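PDB 2J4B: transcription initiation factor TFIID subunit 5 from Encephalitozoon cuniculi, which serves as a TBP-associated subunit of the general transcription factor TFIID, and probably of SAGA, in RNA polymerase II transcription initiation. Local coordinates for residues Y35-H40 with F93-Y98; Y12-K16 with Y61-H65. All coordinates share one frame; numbering follows the deposited sequence.

Contact 1: residues Y35-H40 with F93-Y98; sequences YPLFIH and FKNSKY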
ATOM      1  N   TYR A  35       3.805   0.181  -2.047  1.00 56.90           N
ATOM      2  CA  TYR A  35       3.997  -1.270  -1.931  1.00 57.37           C
ATOM      3  C   TYR A  35       3.170  -1.907  -0.819  1.00 57.44           C
ATOM      4  O   TYR A  35       2.414  -2.853  -1.085  1.00 56.99           O
ATOM      5  CB  TYR A  35       5.468  -1.658  -1.734  1.00 57.69           C
ATOM      6  CG  TYR A  35       5.643  -3.154  -1.480  1.00 57.62           C
ATOM      7  CD1 TYR A  35       5.270  -4.086  -2.436  1.00 57.88           C
ATOM      8  CD2 TYR A  35       6.152  -3.622  -0.290  1.00 57.71           C
ATOM      9  CE1 TYR A  35       5.428  -5.421  -2.221  1.00 57.87           C
ATOM     10  CE2 TYR A  35       6.319  -4.968  -0.061  1.00 57.43           C
ATOM     11  CZ  TYR A  35       5.962  -5.870  -1.031  1.00 57.94           C
ATOM     12  OH  TYR A  35       6.113  -7.234  -0.811  1.00 57.59           O
ATOM     13  N   PRO A  36       3.340  -1.427   0.432  1.00 57.40           N
ATOM     14  CA  PRO A  36       2.493  -1.917   1.527  1.00 57.81           C
ATOM     15  C   PRO A  36       1.011  -1.630   1.306  1.00 57.52           C
ATOM     16  O   PRO A  36       0.186  -2.466   1.612  1.00 58.35           O
ATOM     17  CB  PRO A  36       3.027  -1.171   2.756  1.00 57.38           C
ATOM     18  CG  PRO A  36       3.782  -0.014   2.214  1.00 57.00           C
ATOM     19  CD  PRO A  36       4.321  -0.440   0.907  1.00 57.14           C
ATOM     20  N   LEU A  37       0.674  -0.474   0.761  1.00 58.14           N
ATOM     21  CA  LEU A  37      -0.715  -0.189   0.444  1.00 59.13           C
ATOM     22  C   LEU A  37      -1.280  -1.207  -0.561  1.00 59.43           C
ATOM     23  O   LEU A  37      -2.401  -1.698  -0.405  1.00 59.79           O
ATOM     24  CB  LEU A  37      -0.834   1.211  -0.140  1.00 59.79           C
ATOM     25  CG  LEU A  37      -2.237   1.634  -0.586  1.00 60.50           C
ATOM     26  CD1 LEU A  37      -3.341   1.281   0.454  1.00 59.89           C
ATOM     27  CD2 LEU A  37      -2.212   3.153  -0.911  1.00 61.41           C
ATOM     28  N   PHE A  38      -0.484  -1.495  -1.591  1.00 58.59           N
ATOM     29  CA  PHE A  38      -0.807  -2.473  -2.627  1.00 58.17           C
ATOM     30  C   PHE A  38      -1.122  -3.869  -2.085  1.00 57.08           C
ATOM     31  O   PHE A  38      -2.148  -4.453  -2.400  1.00 55.08           O
ATOM     32  CB  PHE A  38       0.371  -2.561  -3.594  1.00 57.86           C
ATOM     33  CG  PHE A  38       0.304  -3.703  -4.557  1.00 57.70           C
ATOM     34  CD1 PHE A  38      -0.504  -3.636  -5.678  1.00 57.97           C
ATOM     35  CD2 PHE A  38       1.102  -4.822  -4.377  1.00 58.16           C
ATOM     36  CE1 PHE A  38      -0.529  -4.685  -6.600  1.00 57.81           C
ATOM     37  CE2 PHE A  38       1.097  -5.873  -5.298  1.00 57.99           C
ATOM     38  CZ  PHE A  38       0.279  -5.802  -6.405  1.00 57.96           C
ATOM     39  N   ILE A  39      -0.221  -4.399  -1.279  1.00 57.72           N
ATOM     40  CA  ILE A  39      -0.421  -5.712  -0.675  1.00 57.68           C
ATOM     41  C   ILE A  39      -1.672  -5.653   0.171  1.00 57.63           C
ATOM     42  O   ILE A  39      -2.514  -6.545   0.120  1.00 57.19           O
ATOM     43  CB  ILE A  39       0.789  -6.120   0.202  1.00 57.58           C
ATOM     44  CG1 ILE A  39       2.020  -6.367  -0.684  1.00 58.01           C
ATOM     45  CG2 ILE A  39       0.473  -7.367   1.030  1.00 57.35           C
ATOM     46  CD1 ILE A  39       1.805  -7.405  -1.773  1.00 57.61           C
ATOM     47  N   HIS A  40      -1.806  -4.576   0.937  1.00 57.56           N
ATOM     48  CA  HIS A  40      -2.926  -4.459   1.854  1.00 57.23           C
ATOM     49  C   HIS A  40      -4.268  -4.457   1.132  1.00 56.67           C
ATOM     50  O   HIS A  40      -5.240  -5.008   1.639  1.00 56.63           O
ATOM     51  CB  HIS A  40      -2.782  -3.231   2.756  1.00 56.74           C
ATOM     52  CG  HIS A  40      -2.040  -3.507   4.019  1.00 56.71           C
ATOM     53  ND1 HIS A  40      -2.478  -4.420   4.951  1.00 56.82           N
ATOM     54  CD2 HIS A  40      -0.883  -2.999   4.502  1.00 57.19           C
ATOM     55  CE1 HIS A  40      -1.628  -4.458   5.960  1.00 57.42           C
ATOM     56  NE2 HIS A  40      -0.648  -3.604   5.711  1.00 57.57           N
ATOM     57  N   PHE A  93       2.807  -9.977   7.428  1.00 70.21           N
ATOM     58  CA  PHE A  93       2.591  -8.728   6.739  1.00 70.55           C
ATOM     59  C   PHE A  93       1.214  -8.127   7.086  1.00 70.84           C
ATOM     60  O   PHE A  93       1.070  -6.917   7.242  1.00 70.23           O
ATOM     61  CB  PHE A  93       2.738  -8.906   5.230  1.00 71.33           C
ATOM     62  CG  PHE A  93       2.835  -7.604   4.499  1.00 71.71           C
ATOM     63  CD1 PHE A  93       1.721  -6.811   4.334  1.00 71.85           C
ATOM     64  CD2 PHE A  93       4.055  -7.147   4.027  1.00 72.54           C
ATOM     65  CE1 PHE A  93       1.811  -5.595   3.703  1.00 72.30           C
ATOM     66  CE2 PHE A  93       4.149  -5.933   3.377  1.00 72.61           C
ATOM     67  CZ  PHE A  93       3.022  -5.158   3.217  1.00 72.51           C
ATOM     68  N   LYS A  94       0.205  -8.980   7.206  1.00 71.24           N
ATOM     69  CA  LYS A  94      -1.143  -8.521   7.450  1.00 71.66           C
ATOM     70  C   LYS A  94      -1.335  -7.997   8.870  1.00 70.98           C
ATOM     71  O   LYS A  94      -2.139  -7.100   9.105  1.00 69.73           O
ATOM     72  CB  LYS A  94      -2.152  -9.652   7.194  1.00 72.45           C
ATOM     73  CG  LYS A  94      -3.592  -9.156   7.179  1.00 72.94           C
ATOM     74  CD  LYS A  94      -4.586 -10.242   6.872  1.00 73.64           C
ATOM     75  CE  LYS A  94      -5.494 -10.561   8.067  1.00 74.45           C
ATOM     76  NZ  LYS A  94      -4.947 -11.671   8.921  1.00 75.13           N
ATOM     77  N   ASN A  95      -0.601  -8.575   9.814  1.00 71.43           N
ATOM     78  CA  ASN A  95      -0.839  -8.324  11.233  1.00 71.39           C
ATOM     79  C   ASN A  95       0.230  -7.473  11.916  1.00 71.57           C
ATOM     80  O   ASN A  95       0.097  -7.167  13.100  1.00 71.74           O
ATOM     81  CB  ASN A  95      -0.957  -9.657  11.952  1.00 72.11           C
ATOM     82  CG  ASN A  95      -2.158 -10.444  11.494  1.00 72.72           C
ATOM     83  OD1 ASN A  95      -3.252  -9.889  11.371  1.00 73.21           O
ATOM     84  ND2 ASN A  95      -1.967 -11.731  11.222  1.00 72.64           N
ATOM     85  N   SER A  96       1.283  -7.101  11.182  1.00 70.83           N
ATOM     86  CA  SER A  96       2.385  -6.315  11.749  1.00 69.98           C
ATOM     87  C   SER A  96       2.570  -4.997  11.033  1.00 68.98           C
ATOM     88  O   SER A  96       2.007  -4.774   9.956  1.00 70.49           O
ATOM     89  CB  SER A  96       3.689  -7.092  11.676  1.00 70.30           C
ATOM     90  OG  SER A  96       3.668  -8.150  12.612  1.00 72.31           O
ATOM     91  N   LYS A  97       3.389  -4.136  11.612  1.00 66.75           N
ATOM     92  CA  LYS A  97       3.587  -2.816  11.062  1.00 66.42           C
ATOM     93  C   LYS A  97       4.709  -2.741  10.047  1.00 65.14           C
ATOM     94  O   LYS A  97       5.812  -3.233  10.276  1.00 64.71           O
ATOM     95  CB  LYS A  97       3.780  -1.789  12.181  1.00 66.94           C
ATOM     96  CG  LYS A  97       2.449  -1.262  12.659  1.00 67.13           C
ATOM     97  CD  LYS A  97       2.559  -0.348  13.832  1.00 67.97           C
ATOM     98  CE  LYS A  97       1.172  -0.107  14.430  1.00 68.22           C
ATOM     99  NZ  LYS A  97       0.198   0.299  13.358  1.00 68.71           N
ATOM    100  N   TYR A  98       4.394  -2.139   8.901  1.00 64.14           N
ATOM    101  CA  TYR A  98       5.386  -1.887   7.854  1.00 62.91           C
ATOM    102  C   TYR A  98       5.952  -0.482   8.064  1.00 61.37           C
ATOM    103  O   TYR A  98       5.210   0.494   8.204  1.00 60.60           O
ATOM    104  CB  TYR A  98       4.761  -2.045   6.464  1.00 62.78           C
ATOM    105  CG  TYR A  98       5.760  -2.055   5.325  1.00 63.09           C
ATOM    106  CD1 TYR A  98       6.272  -0.869   4.819  1.00 62.84           C
ATOM    107  CD2 TYR A  98       6.174  -3.245   4.741  1.00 63.29           C
ATOM    108  CE1 TYR A  98       7.170  -0.865   3.796  1.00 62.56           C
ATOM    109  CE2 TYR A  98       7.081  -3.243   3.698  1.00 63.15           C
ATOM    110  CZ  TYR A  98       7.564  -2.044   3.229  1.00 62.87           C
ATOM    111  OH  TYR A  98       8.457  -2.011   2.187  1.00 63.28           O
TER
HETATM  112  O   HOH W   1       1.566  -3.707   7.044  1.00 49.04           O

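Contact 2: residues Y12-K16 with Y61-H65; sequences YVSLK and YRGDH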
ATOM      1  N   TYR A  12      -6.030   3.872  -4.659  1.00 61.80           N
ATOM      2  CA  TYR A  12      -4.654   3.518  -4.944  1.00 61.21           C
ATOM      3  C   TYR A  12      -4.155   4.238  -6.196  1.00 60.28           C
ATOM      4  O   TYR A  12      -3.127   4.910  -6.162  1.00 60.29           O
ATOM      5  CB  TYR A  12      -4.542   2.007  -5.126  1.00 61.41           C
ATOM      6  CG  TYR A  12      -3.153   1.537  -5.483  1.00 61.39           C
ATOM      7  CD1 TYR A  12      -2.241   1.205  -4.493  1.00 61.53           C
ATOM      8  CD2 TYR A  12      -2.760   1.415  -6.804  1.00 61.19           C
ATOM      9  CE1 TYR A  12      -0.977   0.780  -4.804  1.00 61.63           C
ATOM     10  CE2 TYR A  12      -1.495   0.988  -7.129  1.00 61.55           C
ATOM     11  CZ  TYR A  12      -0.607   0.668  -6.129  1.00 61.85           C
ATOM     12  OH  TYR A  12       0.661   0.237  -6.448  1.00 62.05           O
ATOM     13  N   VAL A  13      -4.889   4.092  -7.294  1.00 59.11           N
ATOM     14  CA  VAL A  13      -4.585   4.792  -8.545  1.00 58.88           C
ATOM     15  C   VAL A  13      -4.472   6.311  -8.390  1.00 58.30           C
ATOM     16  O   VAL A  13      -3.524   6.921  -8.867  1.00 58.22           O
ATOM     17  CB  VAL A  13      -5.676   4.514  -9.612  1.00 58.64           C
ATOM     18  CG1 VAL A  13      -5.411   5.338 -10.866  1.00 58.24           C
ATOM     19  CG2 VAL A  13      -5.752   3.009  -9.942  1.00 57.74           C
ATOM     20  N   SER A  14      -5.458   6.916  -7.742  1.00 58.39           N
ATOM     21  CA  SER A  14      -5.506   8.370  -7.578  1.00 58.69           C
ATOM     22  C   SER A  14      -4.316   8.887  -6.742  1.00 58.54           C
ATOM     23  O   SER A  14      -3.763   9.961  -7.021  1.00 57.95           O
ATOM     24  CB  SER A  14      -6.845   8.767  -6.947  1.00 59.52           C
ATOM     25  OG  SER A  14      -6.701   9.865  -6.066  1.00 61.33           O
ATOM     26  N   LEU A  15      -3.922   8.112  -5.736  1.00 57.83           N
ATOM     27  CA  LEU A  15      -2.679   8.356  -5.013  1.00 57.91           C
ATOM     28  C   LEU A  15      -1.466   8.151  -5.915  1.00 58.02           C
ATOM     29  O   LEU A  15      -0.595   9.002  -5.999  1.00 58.90           O
ATOM     30  CB  LEU A  15      -2.575   7.434  -3.808  1.00 57.67           C
ATOM     31  CG  LEU A  15      -1.255   7.499  -3.033  1.00 57.82           C
ATOM     32  CD1 LEU A  15      -0.956   8.908  -2.521  1.00 57.01           C
ATOM     33  CD2 LEU A  15      -1.292   6.476  -1.909  1.00 57.50           C
ATOM     34  N   LYS A  16      -1.411   7.014  -6.590  1.00 58.74           N
ATOM     35  CA  LYS A  16      -0.331   6.738  -7.533  1.00 58.90           C
ATOM     36  C   LYS A  16      -0.132   7.879  -8.536  1.00 59.19           C
ATOM     37  O   LYS A  16       0.992   8.290  -8.789  1.00 60.56           O
ATOM     38  CB  LYS A  16      -0.608   5.437  -8.278  1.00 58.63           C
ATOM     39  CG  LYS A  16       0.491   5.014  -9.232  1.00 58.89           C
ATOM     40  CD  LYS A  16       0.129   3.714  -9.940  1.00 59.07           C
ATOM     41  CE  LYS A  16       0.941   3.532 -11.195  1.00 59.74           C
ATOM     42  NZ  LYS A  16       0.435   2.408 -12.018  1.00 59.98           N
ATOM     43  N   TYR A  61      -0.978  -3.884 -11.147  1.00 70.24           N
ATOM     44  CA  TYR A  61      -0.028  -2.956 -10.546  1.00 70.53           C
ATOM     45  C   TYR A  61       1.206  -3.611  -9.913  1.00 70.84           C
ATOM     46  O   TYR A  61       1.979  -2.924  -9.254  1.00 71.89           O
ATOM     47  CB  TYR A  61      -0.733  -2.092  -9.494  1.00 71.09           C
ATOM     48  CG  TYR A  61      -1.978  -1.410 -10.004  1.00 71.04           C
ATOM     49  CD1 TYR A  61      -1.898  -0.310 -10.848  1.00 70.97           C
ATOM     50  CD2 TYR A  61      -3.235  -1.867  -9.638  1.00 71.33           C
ATOM     51  CE1 TYR A  61      -3.039   0.307 -11.324  1.00 71.22           C
ATOM     52  CE2 TYR A  61      -4.382  -1.260 -10.107  1.00 71.52           C
ATOM     53  CZ  TYR A  61      -4.282  -0.173 -10.946  1.00 71.61           C
ATOM     54  OH  TYR A  61      -5.442   0.408 -11.411  1.00 72.10           O
ATOM     55  N   ARG A  62       1.410  -4.910 -10.114  1.00 70.80           N
ATOM     56  CA  ARG A  62       2.583  -5.589  -9.539  1.00 71.23           C
ATOM     57  C   ARG A  62       3.926  -5.129 -10.115  1.00 72.58           C
ATOM     58  O   ARG A  62       4.960  -5.306  -9.470  1.00 72.85           O
ATOM     59  CB  ARG A  62       2.480  -7.108  -9.694  1.00 70.68           C
ATOM     60  CG  ARG A  62       2.632  -7.617 -11.114  1.00 69.96           C
ATOM     61  CD  ARG A  62       2.363  -9.106 -11.181  1.00 69.44           C
ATOM     62  NE  ARG A  62       3.459  -9.905 -10.632  1.00 68.90           N
ATOM     63  CZ  ARG A  62       3.420 -11.224 -10.492  1.00 67.83           C
ATOM     64  NH1 ARG A  62       2.340 -11.880 -10.857  1.00 68.08           N
ATOM     65  NH2 ARG A  62       4.454 -11.884  -9.990  1.00 67.41           N
ATOM     66  N   GLY A  63       3.909  -4.552 -11.317  1.00 73.52           N
ATOM     67  CA  GLY A  63       5.128  -4.068 -11.968  1.00 74.13           C
ATOM     68  C   GLY A  63       5.424  -2.614 -11.640  1.00 75.13           C
ATOM     69  O   GLY A  63       6.348  -2.012 -12.199  1.00 74.52           O
ATOM     70  N   ASP A  64       4.634  -2.040 -10.735  1.00 75.90           N
ATOM     71  CA  ASP A  64       4.851  -0.663 -10.306  1.00 76.39           C
ATOM     72  C   ASP A  64       5.854  -0.616  -9.155  1.00 76.73           C
ATOM     73  O   ASP A  64       6.275   0.457  -8.720  1.00 76.79           O
ATOM     74  CB  ASP A  64       3.539  -0.034  -9.870  1.00 77.07           C
ATOM     75  CG  ASP A  64       2.549   0.101 -11.010  1.00 77.86           C
ATOM     76  OD1 ASP A  64       2.836  -0.377 -12.126  1.00 78.78           O
ATOM     77  OD2 ASP A  64       1.469   0.683 -10.788  1.00 78.85           O
ATOM     78  N   HIS A  65       6.219  -1.794  -8.664  1.00 76.83           N
ATOM     79  CA  HIS A  65       7.205  -1.931  -7.608  1.00 77.01           C
ATOM     80  C   HIS A  65       7.591  -3.402  -7.487  1.00 77.90           C
ATOM     81  O   HIS A  65       6.769  -4.233  -7.095  1.00 79.41           O
ATOM     82  CB  HIS A  65       6.662  -1.406  -6.268  1.00 76.53           C
ATOM     83  CG  HIS A  65       5.191  -1.620  -6.077  1.00 75.75           C
ATOM     84  ND1 HIS A  65       4.591  -2.848  -6.248  1.00 75.79           N
ATOM     85  CD2 HIS A  65       4.202  -0.761  -5.737  1.00 74.99           C
ATOM     86  CE1 HIS A  65       3.293  -2.734  -6.031  1.00 75.63           C
ATOM     87  NE2 HIS A  65       3.032  -1.477  -5.715  1.00 75.27           N
TER

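Contact 1: residues Y35-H40 with F93-Y98
Phe-93, from the last turn of helix 88-95, packs against helix 34-47 as a knob in the hole formed by Tyr-35, Pro-36, Ile-39 and His-40, a helix-to-helix packing inside the NTD2 domain of TAF5. Ile-39 lies over one face of the knob: its CG2 is 3.9 Å from the centroid of the Phe-93 ring and 30° off the normal, a CH-pi contact. The backbone of Pro-36 meets the edge of that ring, CA to Phe-93 CZ 3.7 Å, in the ring plane. The His-40 and Phe-93 rings meet obliquely, planes at 51°, with Phe-93 CE1 over the imidazole face toward its rim. Where strand 98-103 begins, Tyr-98 lays a face on Pro-36, whose CB is 4.0 Å from the ring centroid, another CH-pi contact. With its CB already directed at helix 34-47 and chi1 at -169°, the ring extends as far as Tyr-35, its OH meeting the edge of that phenol ring. Further out, His-129 stacks on His-40, and Leu-130 touches both Pro-36 and Tyr-98. No direct hydrogen bond joins the segments; a water in the imidazole plane, 2.6 Å from His-40 NE2, also bonds Ser-96 O at 3.1 Å, where it can donate though other acceptors compete.

Contact 2: residues Y12-K16 with Y61-H65
Tyr-12 of helix 8-21 meets Tyr-61 and His-65, which flank the turn leaving helix 51-61, within the largely helical NTD2 domain. The aromatic part is an oblique pair: the Tyr-12 and Tyr-61 rings have centroids 5.2 Å apart and planes at 54°, and the two side chains run antiparallel, one alongside the other. Tyr-12 CE2 stands over one face of Tyr-61, 3.8 Å from its CG. Apolar packing extends this at the far end of the same ring, where Val-13 CG2 lies 3.6 Å from Tyr-61 CZ.

Two polar links reach the turn. Tyr-12 OH and His-65 NE2 share a hydrogen bond of 3.0 Å in which either may be the donor; its angle of 137° makes it clearly bent. One turn along the helix, Lys-16 forms a salt bridge from NZ to Asp-64 OD2, modelled at 2.4 Å, too short to be taken literally at this resolution. Lys-16 keeps an extended chain, with chi1 at -177°, which carries its ammonium group to the carboxylate, at the edge of the Tyr-61 ring. Phe-57 meets both tyrosine rings, and Phe-38 packs edge-to-face with His-65. The chemistry is therefore mixed: a tyrosine pair backed by Phe-57, with a tyrosine–histidine hydrogen bond and an ion pair fastening the turn to helix 8-21; the partly exposed Lys-16 and Asp-64, one from each side, would probably stabilise each other's charged form.

From the N terminus, helix 8-21 supplies the first side of contact 2, and helix 34-47 then supplies the first side of contact 1. The chain returns at the end of helix 51-61 to close contact 2 at 61-65, a loop of 44 intervening residues, and only at the end of helix 88-95 and the link to strand 98-103 does 93-98 close contact 1 across 52 residues. The two closures therefore cross rather than nest. Their centres lie 14 Å apart, and helix 34-47 bridges them: Phe-38 CD2 is 3.4 Å from His-65 CE1, while Leu-37 packs on Leu-15. Together they tie the N-terminal helix and 61-65, through helix 34-47, to the end of helix 88-95 and the start of strand 98-103.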